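Local coordinates for secreted effector protein SifA (Salmonella typhimurium, PDB 3CXB), which is required for endosomal tubulation and for forming Salmonella-induced filaments in infected host epithelial cells, and interacts with the host protein PLEKHM2, at residues T61-F69 with R111-F119; I137-I148 with M286-Q297. All blocks are in the same frame, centred on the assembly; numbering follows the deposited sequence.

Interaction 1. Residues T61-F69 with R111-F119; sequences TRERLTEIF and RITQNTDTF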
loop_
_atom_site.group_PDB
_atom_site.type_symbol
_atom_site.label_atom_id
_atom_site.label_comp_id
_atom_site.label_asym_id
_atom_site.label_seq_id
_atom_site.Cartn_x
_atom_site.Cartn_y
_atom_site.Cartn_z
ATOM N N THR A 61 -5.457 9.504 -5.057
ATOM C CA THR A 61 -5.708 9.060 -3.702
ATOM C C THR A 61 -4.390 9.268 -2.989
ATOM O O THR A 61 -3.354 9.418 -3.647
ATOM C CB THR A 61 -6.046 7.573 -3.701
ATOM O OG1 THR A 61 -7.231 7.379 -4.483
ATOM C CG2 THR A 61 -6.288 7.062 -2.271
ATOM N N ARG A 62 -4.380 9.302 -1.665
ATOM C CA ARG A 62 -3.084 9.477 -1.030
ATOM C C ARG A 62 -2.214 8.250 -1.333
ATOM O O ARG A 62 -1.026 8.381 -1.647
ATOM C CB ARG A 62 -3.208 9.692 0.484
ATOM C CG ARG A 62 -3.639 8.504 1.299
ATOM C CD ARG A 62 -3.282 8.732 2.765
ATOM N NE ARG A 62 -4.121 9.743 3.402
ATOM C CZ ARG A 62 -3.773 10.446 4.478
ATOM N NH1 ARG A 62 -2.586 10.262 5.046
ATOM N NH2 ARG A 62 -4.624 11.327 4.992
ATOM N N GLU A 63 -2.798 7.057 -1.274
ATOM C CA GLU A 63 -1.998 5.883 -1.544
ATOM C C GLU A 63 -1.399 6.005 -2.934
ATOM O O GLU A 63 -0.193 5.841 -3.109
ATOM C CB GLU A 63 -2.836 4.620 -1.416
ATOM C CG GLU A 63 -2.083 3.307 -1.662
ATOM C CD GLU A 63 -0.991 2.993 -0.624
ATOM O OE1 GLU A 63 -0.841 1.801 -0.261
ATOM O OE2 GLU A 63 -0.268 3.924 -0.186
ATOM N N ARG A 64 -2.226 6.336 -3.921
ATOM C CA ARG A 64 -1.737 6.474 -5.299
ATOM C C ARG A 64 -0.717 7.621 -5.379
ATOM O O ARG A 64 0.195 7.616 -6.220
ATOM C CB ARG A 64 -2.913 6.717 -6.242
ATOM C CG ARG A 64 -2.543 6.917 -7.702
ATOM C CD ARG A 64 -1.775 5.735 -8.248
ATOM N NE ARG A 64 -1.320 5.970 -9.619
ATOM C CZ ARG A 64 -0.256 5.381 -10.155
ATOM N NH1 ARG A 64 0.094 5.644 -11.408
ATOM N NH2 ARG A 64 0.463 4.532 -9.425
ATOM N N LEU A 65 -0.885 8.608 -4.501
ATOM C CA LEU A 65 0.045 9.731 -4.436
ATOM C C LEU A 65 1.431 9.194 -4.104
ATOM O O LEU A 65 2.385 9.466 -4.825
ATOM C CB LEU A 65 -0.337 10.715 -3.329
ATOM C CG LEU A 65 -0.082 12.201 -3.614
ATOM C CD1 LEU A 65 -0.289 12.980 -2.359
ATOM C CD2 LEU A 65 1.282 12.440 -4.148
ATOM N N THR A 66 1.548 8.440 -3.013
ATOM C CA THR A 66 2.859 7.912 -2.633
ATOM C C THR A 66 3.464 7.017 -3.705
ATOM O O THR A 66 4.679 7.090 -3.949
ATOM C CB THR A 66 2.821 7.121 -1.316
ATOM O OG1 THR A 66 2.145 5.874 -1.534
ATOM C CG2 THR A 66 2.077 7.910 -0.235
ATOM N N GLU A 67 2.642 6.197 -4.364
ATOM C CA GLU A 67 3.196 5.320 -5.390
ATOM C C GLU A 67 3.878 6.125 -6.470
ATOM O O GLU A 67 5.035 5.869 -6.826
ATOM C CB GLU A 67 2.119 4.467 -6.072
ATOM C CG GLU A 67 1.480 3.377 -5.242
ATOM C CD GLU A 67 0.356 2.695 -5.987
ATOM O OE1 GLU A 67 -0.218 1.724 -5.438
ATOM O OE2 GLU A 67 0.042 3.137 -7.121
ATOM N N ILE A 68 3.150 7.101 -6.995
ATOM C CA ILE A 68 3.652 7.900 -8.096
ATOM C C ILE A 68 4.972 8.521 -7.766
ATOM O O ILE A 68 5.849 8.676 -8.631
ATOM C CB ILE A 68 2.660 8.997 -8.495
ATOM C CG1 ILE A 68 1.315 8.356 -8.872
ATOM C CG2 ILE A 68 3.201 9.760 -9.693
ATOM C CD1 ILE A 68 0.173 9.364 -9.104
ATOM N N PHE A 69 5.117 8.868 -6.496
ATOM C CA PHE A 69 6.346 9.475 -6.037
ATOM C C PHE A 69 7.507 8.513 -6.328
ATOM O O PHE A 69 8.495 8.890 -6.959
ATOM C CB PHE A 69 6.258 9.754 -4.538
ATOM C CG PHE A 69 7.486 10.392 -3.982
ATOM C CD1 PHE A 69 7.747 11.741 -4.211
ATOM C CD2 PHE A 69 8.390 9.643 -3.229
ATOM C CE1 PHE A 69 8.883 12.349 -3.698
ATOM C CE2 PHE A 69 9.532 10.240 -2.711
ATOM C CZ PHE A 69 9.778 11.609 -2.949
ATOM N N ARG A 111 6.619 19.164 -3.181
ATOM C CA ARG A 111 6.446 18.826 -1.780
ATOM C C ARG A 111 5.119 18.114 -1.568
ATOM O O ARG A 111 4.084 18.584 -2.017
ATOM C CB ARG A 111 6.471 20.113 -0.960
ATOM C CG ARG A 111 6.367 19.930 0.543
ATOM C CD ARG A 111 6.251 21.289 1.237
ATOM N NE ARG A 111 5.983 21.141 2.664
ATOM C CZ ARG A 111 6.859 20.654 3.537
ATOM N NH1 ARG A 111 6.532 20.540 4.820
ATOM N NH2 ARG A 111 8.069 20.304 3.127
ATOM N N ILE A 112 5.145 16.980 -0.882
ATOM C CA ILE A 112 3.930 16.225 -0.602
ATOM C C ILE A 112 3.883 15.994 0.889
ATOM O O ILE A 112 4.802 15.390 1.453
ATOM C CB ILE A 112 3.935 14.836 -1.266
ATOM C CG1 ILE A 112 3.776 14.958 -2.786
ATOM C CG2 ILE A 112 2.813 13.996 -0.697
ATOM C CD1 ILE A 112 3.995 13.625 -3.534
ATOM N N THR A 113 2.834 16.468 1.549
ATOM C CA THR A 113 2.754 16.234 2.984
ATOM C C THR A 113 1.517 15.399 3.225
ATOM O O THR A 113 0.532 15.518 2.498
ATOM C CB THR A 113 2.666 17.553 3.759
ATOM O OG1 THR A 113 1.395 18.156 3.504
ATOM C CG2 THR A 113 3.779 18.520 3.300
ATOM N N GLN A 114 1.588 14.518 4.211
ATOM C CA GLN A 114 0.452 13.672 4.524
ATOM C C GLN A 114 0.274 13.651 6.026
ATOM O O GLN A 114 1.118 13.158 6.773
ATOM C CB GLN A 114 0.650 12.243 3.988
ATOM C CG GLN A 114 1.221 12.166 2.573
ATOM C CD GLN A 114 1.037 10.798 1.926
ATOM O OE1 GLN A 114 0.941 9.759 2.603
ATOM N NE2 GLN A 114 1.000 10.791 0.607
ATOM N N ASN A 115 -0.838 14.215 6.458
ATOM C CA ASN A 115 -1.177 14.286 7.860
ATOM C C ASN A 115 -2.156 13.167 8.146
ATOM O O ASN A 115 -2.320 12.261 7.337
ATOM C CB ASN A 115 -1.802 15.649 8.151
ATOM C CG ASN A 115 -0.904 16.790 7.733
ATOM O OD1 ASN A 115 0.179 16.968 8.277
ATOM N ND2 ASN A 115 -1.340 17.560 6.751
ATOM N N THR A 116 -2.814 13.246 9.291
ATOM C CA THR A 116 -3.777 12.234 9.710
ATOM C C THR A 116 -5.081 12.166 8.929
ATOM O O THR A 116 -5.658 11.094 8.775
ATOM C CB THR A 116 -4.140 12.431 11.180
ATOM O OG1 THR A 116 -4.534 13.798 11.387
ATOM C CG2 THR A 116 -2.945 12.108 12.071
ATOM N N ASP A 117 -5.547 13.310 8.443
ATOM C CA ASP A 117 -6.810 13.359 7.715
ATOM C C ASP A 117 -6.760 13.962 6.325
ATOM O O ASP A 117 -7.714 13.844 5.565
ATOM C CB ASP A 117 -7.829 14.138 8.531
ATOM C CG ASP A 117 -9.015 13.311 8.891
ATOM O OD1 ASP A 117 -9.848 13.799 9.684
ATOM O OD2 ASP A 117 -9.107 12.173 8.372
ATOM N N THR A 118 -5.654 14.613 5.996
ATOM C CA THR A 118 -5.524 15.253 4.699
ATOM C C THR A 118 -4.134 15.041 4.144
ATOM O O THR A 118 -3.268 14.485 4.799
ATOM C CB THR A 118 -5.727 16.754 4.821
ATOM O OG1 THR A 118 -4.537 17.349 5.362
ATOM C CG2 THR A 118 -6.900 17.045 5.752
ATOM N N PHE A 119 -3.936 15.483 2.917
ATOM C CA PHE A 119 -2.640 15.400 2.292
ATOM C C PHE A 119 -2.613 16.486 1.234
ATOM O O PHE A 119 -3.639 16.777 0.606
ATOM C CB PHE A 119 -2.428 14.015 1.697
ATOM C CG PHE A 119 -3.511 13.566 0.780
ATOM C CD1 PHE A 119 -3.452 13.859 -0.576
ATOM C CD2 PHE A 119 -4.555 12.784 1.252
ATOM C CE1 PHE A 119 -4.420 13.369 -1.474
ATOM C CE2 PHE A 119 -5.524 12.293 0.369
ATOM C CZ PHE A 119 -5.447 12.593 -1.010
HETATM O O HOH W 1 -0.225 9.014 5.602
#

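Interaction 2. Residues I137-I148 with M286-Q297; sequences ILKSHPQMTAMI and MLAEIVEAISDQ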
loop_
_atom_site.group_PDB
_atom_site.type_symbol
_atom_site.label_atom_id
_atom_site.label_comp_id
_atom_site.label_asym_id
_atom_site.label_seq_id
_atom_site.Cartn_x
_atom_site.Cartn_y
_atom_site.Cartn_z
ATOM N N ILE A 137 -9.199 2.383 9.252
ATOM C CA ILE A 137 -9.101 1.000 8.845
ATOM C C ILE A 137 -10.210 0.145 9.429
ATOM O O ILE A 137 -10.379 -1.005 9.036
ATOM C CB ILE A 137 -7.716 0.423 9.224
ATOM C CG1 ILE A 137 -7.605 0.266 10.745
ATOM C CG2 ILE A 137 -6.611 1.349 8.688
ATOM C CD1 ILE A 137 -6.342 -0.464 11.185
ATOM N N LEU A 138 -10.976 0.721 10.351
ATOM C CA LEU A 138 -12.084 0.017 11.005
ATOM C C LEU A 138 -13.368 0.639 10.520
ATOM O O LEU A 138 -14.182 1.136 11.309
ATOM C CB LEU A 138 -11.988 0.176 12.520
ATOM C CG LEU A 138 -10.708 -0.357 13.166
ATOM C CD1 LEU A 138 -10.686 0.102 14.600
ATOM C CD2 LEU A 138 -10.647 -1.878 13.085
ATOM N N LYS A 139 -13.535 0.617 9.204
ATOM C CA LYS A 139 -14.701 1.198 8.571
ATOM C C LYS A 139 -15.991 0.499 8.989
ATOM O O LYS A 139 -16.990 1.152 9.266
ATOM C CB LYS A 139 -14.532 1.151 7.053
ATOM C CG LYS A 139 -14.848 2.472 6.356
ATOM C CD LYS A 139 -13.887 3.568 6.759
ATOM C CE LYS A 139 -14.304 4.878 6.140
ATOM N NZ LYS A 139 -13.391 5.993 6.486
ATOM N N SER A 140 -15.958 -0.827 9.050
ATOM C CA SER A 140 -17.124 -1.609 9.433
ATOM C C SER A 140 -17.511 -1.439 10.902
ATOM O O SER A 140 -18.455 -2.066 11.372
ATOM C CB SER A 140 -16.881 -3.087 9.139
ATOM O OG SER A 140 -15.710 -3.551 9.788
ATOM N N HIS A 141 -16.774 -0.607 11.628
ATOM C CA HIS A 141 -17.075 -0.362 13.031
ATOM C C HIS A 141 -17.323 1.119 13.229
ATOM O O HIS A 141 -16.409 1.937 13.133
ATOM C CB HIS A 141 -15.927 -0.824 13.920
ATOM C CG HIS A 141 -15.665 -2.292 13.839
ATOM N ND1 HIS A 141 -16.625 -3.236 14.136
ATOM C CD2 HIS A 141 -14.557 -2.984 13.477
ATOM C CE1 HIS A 141 -16.120 -4.444 13.962
ATOM N NE2 HIS A 141 -14.867 -4.319 13.561
ATOM N N PRO A 142 -18.583 1.481 13.505
ATOM C CA PRO A 142 -19.050 2.850 13.729
ATOM C C PRO A 142 -18.450 3.532 14.955
ATOM O O PRO A 142 -17.822 4.584 14.840
ATOM C CB PRO A 142 -20.559 2.677 13.848
ATOM C CG PRO A 142 -20.681 1.325 14.488
ATOM C CD PRO A 142 -19.690 0.524 13.676
ATOM N N GLN A 143 -18.647 2.936 16.123
ATOM C CA GLN A 143 -18.133 3.507 17.360
ATOM C C GLN A 143 -16.660 3.210 17.578
ATOM O O GLN A 143 -16.226 2.991 18.708
ATOM C CB GLN A 143 -18.942 2.988 18.550
ATOM C CG GLN A 143 -20.251 3.725 18.787
ATOM C CD GLN A 143 -20.177 4.674 19.973
ATOM O OE1 GLN A 143 -19.293 5.528 20.047
ATOM N NE2 GLN A 143 -21.110 4.525 20.908
ATOM N N MET A 144 -15.887 3.209 16.499
ATOM C CA MET A 144 -14.464 2.930 16.618
ATOM C C MET A 144 -13.664 3.471 15.442
ATOM O O MET A 144 -14.042 3.282 14.285
ATOM C CB MET A 144 -14.239 1.421 16.738
ATOM C CG MET A 144 -12.792 1.027 16.928
ATOM S SD MET A 144 -12.113 1.672 18.465
ATOM C CE MET A 144 -12.307 0.241 19.552
ATOM N N THR A 145 -12.564 4.152 15.744
ATOM C CA THR A 145 -11.702 4.702 14.707
ATOM C C THR A 145 -10.306 4.152 14.910
ATOM O O THR A 145 -9.901 3.876 16.040
ATOM C CB THR A 145 -11.622 6.231 14.768
ATOM O OG1 THR A 145 -12.939 6.777 14.697
ATOM C CG2 THR A 145 -10.809 6.769 13.604
ATOM N N ALA A 146 -9.574 3.999 13.812
ATOM C CA ALA A 146 -8.218 3.477 13.867
ATOM C C ALA A 146 -7.476 3.858 12.601
ATOM O O ALA A 146 -7.938 3.577 11.500
ATOM C CB ALA A 146 -8.252 1.970 14.004
ATOM N N MET A 147 -6.324 4.497 12.756
ATOM C CA MET A 147 -5.535 4.893 11.599
ATOM C C MET A 147 -4.166 4.246 11.700
ATOM O O MET A 147 -3.837 3.610 12.699
ATOM C CB MET A 147 -5.358 6.405 11.556
ATOM C CG MET A 147 -4.496 6.899 12.688
ATOM S SD MET A 147 -3.618 8.409 12.313
ATOM C CE MET A 147 -4.697 9.606 13.230
ATOM N N ILE A 148 -3.364 4.428 10.661
ATOM C CA ILE A 148 -2.033 3.864 10.630
ATOM C C ILE A 148 -1.064 4.927 10.188
ATOM O O ILE A 148 -1.155 5.409 9.061
ATOM C CB ILE A 148 -1.916 2.698 9.624
ATOM C CG1 ILE A 148 -2.820 1.542 10.030
ATOM C CG2 ILE A 148 -0.482 2.198 9.568
ATOM C CD1 ILE A 148 -2.774 0.396 9.040
ATOM N N MET A 286 -12.734 -7.409 15.139
ATOM C CA MET A 286 -11.963 -6.178 15.094
ATOM C C MET A 286 -10.460 -6.438 15.012
ATOM O O MET A 286 -9.752 -5.771 14.258
ATOM C CB MET A 286 -12.278 -5.324 16.319
ATOM C CG MET A 286 -11.770 -3.902 16.222
ATOM S SD MET A 286 -12.217 -2.884 17.640
ATOM C CE MET A 286 -10.601 -2.523 18.314
ATOM N N LEU A 287 -9.974 -7.401 15.790
ATOM C CA LEU A 287 -8.555 -7.745 15.786
ATOM C C LEU A 287 -8.157 -8.398 14.464
ATOM O O LEU A 287 -7.017 -8.274 14.018
ATOM C CB LEU A 287 -8.241 -8.683 16.959
ATOM C CG LEU A 287 -6.981 -9.564 16.995
ATOM C CD1 LEU A 287 -7.172 -10.757 16.075
ATOM C CD2 LEU A 287 -5.742 -8.762 16.621
ATOM N N ALA A 288 -9.098 -9.098 13.843
ATOM C CA ALA A 288 -8.834 -9.755 12.568
ATOM C C ALA A 288 -8.815 -8.721 11.445
ATOM O O ALA A 288 -8.148 -8.894 10.423
ATOM C CB ALA A 288 -9.895 -10.803 12.297
ATOM N N GLU A 289 -9.553 -7.638 11.642
ATOM C CA GLU A 289 -9.606 -6.590 10.647
ATOM C C GLU A 289 -8.334 -5.761 10.739
ATOM O O GLU A 289 -7.671 -5.528 9.729
ATOM C CB GLU A 289 -10.841 -5.730 10.874
ATOM C CG GLU A 289 -11.036 -4.653 9.833
ATOM C CD GLU A 289 -12.503 -4.413 9.512
ATOM O OE1 GLU A 289 -12.815 -3.389 8.862
ATOM O OE2 GLU A 289 -13.341 -5.256 9.900
ATOM N N ILE A 290 -7.991 -5.333 11.952
ATOM C CA ILE A 290 -6.778 -4.547 12.180
ATOM C C ILE A 290 -5.636 -5.244 11.454
ATOM O O ILE A 290 -4.973 -4.669 10.585
ATOM C CB ILE A 290 -6.379 -4.513 13.676
ATOM C CG1 ILE A 290 -7.528 -3.977 14.534
ATOM C CG2 ILE A 290 -5.099 -3.698 13.844
ATOM C CD1 ILE A 290 -7.674 -2.460 14.544
ATOM N N VAL A 291 -5.424 -6.502 11.830
ATOM C CA VAL A 291 -4.361 -7.310 11.260
ATOM C C VAL A 291 -4.356 -7.247 9.746
ATOM O O VAL A 291 -3.333 -6.921 9.138
ATOM C CB VAL A 291 -4.475 -8.794 11.681
ATOM C CG1 VAL A 291 -3.358 -9.605 11.025
ATOM C CG2 VAL A 291 -4.387 -8.918 13.184
ATOM N N GLU A 292 -5.500 -7.554 9.142
ATOM C CA GLU A 292 -5.608 -7.556 7.693
ATOM C C GLU A 292 -5.278 -6.207 7.050
ATOM O O GLU A 292 -4.678 -6.157 5.960
ATOM C CB GLU A 292 -7.001 -8.011 7.262
ATOM C CG GLU A 292 -7.140 -8.136 5.754
ATOM C CD GLU A 292 -8.528 -8.570 5.312
ATOM O OE1 GLU A 292 -9.045 -9.561 5.881
ATOM O OE2 GLU A 292 -9.094 -7.931 4.391
ATOM N N ALA A 293 -5.655 -5.114 7.709
ATOM C CA ALA A 293 -5.369 -3.795 7.163
ATOM C C ALA A 293 -3.871 -3.541 7.174
ATOM O O ALA A 293 -3.307 -3.120 6.165
ATOM C CB ALA A 293 -6.078 -2.726 7.955
ATOM N N ILE A 294 -3.220 -3.802 8.306
ATOM C CA ILE A 294 -1.773 -3.587 8.410
ATOM C C ILE A 294 -0.982 -4.507 7.467
ATOM O O ILE A 294 -0.030 -4.086 6.792
ATOM C CB ILE A 294 -1.266 -3.807 9.856
ATOM C CG1 ILE A 294 -2.094 -2.963 10.833
ATOM C CG2 ILE A 294 0.207 -3.399 9.951
ATOM C CD1 ILE A 294 -1.790 -3.234 12.307
ATOM N N SER A 295 -1.388 -5.765 7.412
ATOM C CA SER A 295 -0.707 -6.700 6.551
ATOM C C SER A 295 -0.799 -6.228 5.108
ATOM O O SER A 295 0.225 -6.094 4.445
ATOM C CB SER A 295 -1.302 -8.095 6.718
ATOM O OG SER A 295 -1.102 -8.558 8.047
ATOM N N ASP A 296 -2.008 -5.959 4.624
ATOM C CA ASP A 296 -2.177 -5.485 3.252
ATOM C C ASP A 296 -1.190 -4.366 2.924
ATOM O O ASP A 296 -0.448 -4.438 1.938
ATOM C CB ASP A 296 -3.607 -4.966 3.025
ATOM C CG ASP A 296 -4.601 -6.080 2.705
ATOM O OD1 ASP A 296 -5.771 -5.783 2.374
ATOM O OD2 ASP A 296 -4.212 -7.259 2.788
ATOM N N GLN A 297 -1.180 -3.333 3.755
ATOM C CA GLN A 297 -0.292 -2.201 3.524
ATOM C C GLN A 297 1.189 -2.575 3.577
ATOM O O GLN A 297 1.997 -2.078 2.780
ATOM C CB GLN A 297 -0.598 -1.089 4.527
ATOM C CG GLN A 297 -1.901 -0.341 4.256
ATOM C CD GLN A 297 -2.235 0.699 5.329
ATOM O OE1 GLN A 297 -1.416 1.560 5.664
ATOM N NE2 GLN A 297 -3.449 0.624 5.861
#

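Interaction 1. Residues T61-F69 with R111-F119
Arg62 sets its CG between its own backbone N and carbonyl carbon (chi1 70°) and bends again at chi3 (71°), which carries the guanidinium past the rim of Phe119 to the carbonyl of Asn115, while the backbone sets CB over the ring. The motif is a helix packed on a beta hairpin: the first turns of helix 62-75 lie against strands 108-114 and 118-123 of the five-stranded antiparallel sheet, and residues 115-117 make the connection between the strands. The hairpin is closed here by Asn115 N bonding to Thr118 O (3.0 Å).

Arg62 CB sits over one face of Phe119, 3.7 Å from the ring centroid, in a CH-pi contact. Farther out, Arg62 NH1 gives Asn115 O a fairly straight bond of 3.1 Å (162° at the hydrogen), the oxygen lying in the guanidinium plane; Arg62 NH2 adds a weak second bond to it. Arg62 NE forms a salt bridge with Asp133, so a carboxylate and a turn carbonyl together restrain the group's rotation. A water weakly bridges Arg62 NH1 and Gln114 OE1.

Deeper in, Leu65 reaches toward Ile112, while Leu65 CD1 also passes 3.7 Å from Phe119 CD1. Thr66 CG2 lies against the Gln114 amide, the two side chains crossing at about a right angle; the hydroxyl turns to the helix backbone and to Tyr158, with Thr66 OG1 donating to Glu63 O at 2.8 Å.

Interaction 2. Residues I137-I148 with M286-Q297
Leu138 and Ile290 meet in the middle of this contact, with Leu138 CD2 3.4 Å from Ile290 CD1. The fold element is a helix packed along the outermost strand of a three-stranded antiparallel sheet: helix 283-303 runs nearly parallel to strand 145-153, their local axes 21° apart, and the loop leading into the strand runs beside it and packs on the same helix. Ile137 packs its CB on Ala293 CB (3.8 Å) and swings CD1 toward Ile290. Beyond it, Ile148 CD1 reaches Ile294 CG1 at 3.9 Å and also lies against the amide of Gln297, whose OE1 accepts from Arg150.

At the other end, Met286 has CG anti to its backbone N (chi1 -167°), which brings CG beside Leu138 CD2; the extended chi2 (177°) then leaves Met286 SD above the His141 face at a distance, 5.1 Å from the ring centroid. Glu289 leaves the helix toward the loop, where both carboxylate oxygens lie about equally near Ser140 OG, the bond being weak and its acceptor not settled.

The loop is shaped by a type I turn, Leu138 to His141, in which His141 N bonds to Leu138 O (3.1 Å). Behind this first shell Asp136 OD2 accepts from the backbone N of both Leu138 and Ala146, tying loop to strand. Next to it, Ile137 N donates to Ala146 O at 2.8 Å.

Interaction 1 closes in the chain before interaction 2 opens, and their centres lie about 19 Å apart. They touch directly where the hairpin turn of 111-119 packs against strand 145-153, through Thr116 CG2 and Met147 CE, 3.3 Å apart. Residues 133-136, just before interaction 2, serve both: Asp133 pairs with Arg62, Pro135 touches Asp117, and Asp136 braces the loop of 137-148. A second tie runs between the helices, since Glu67 OE1 is hydrogen-bonded to His300, farther along the helix that carries residues 286-297. All four segments fall within the region of SifA assigned to interaction with host PLEKHM2, although that region spans nearly the whole protein.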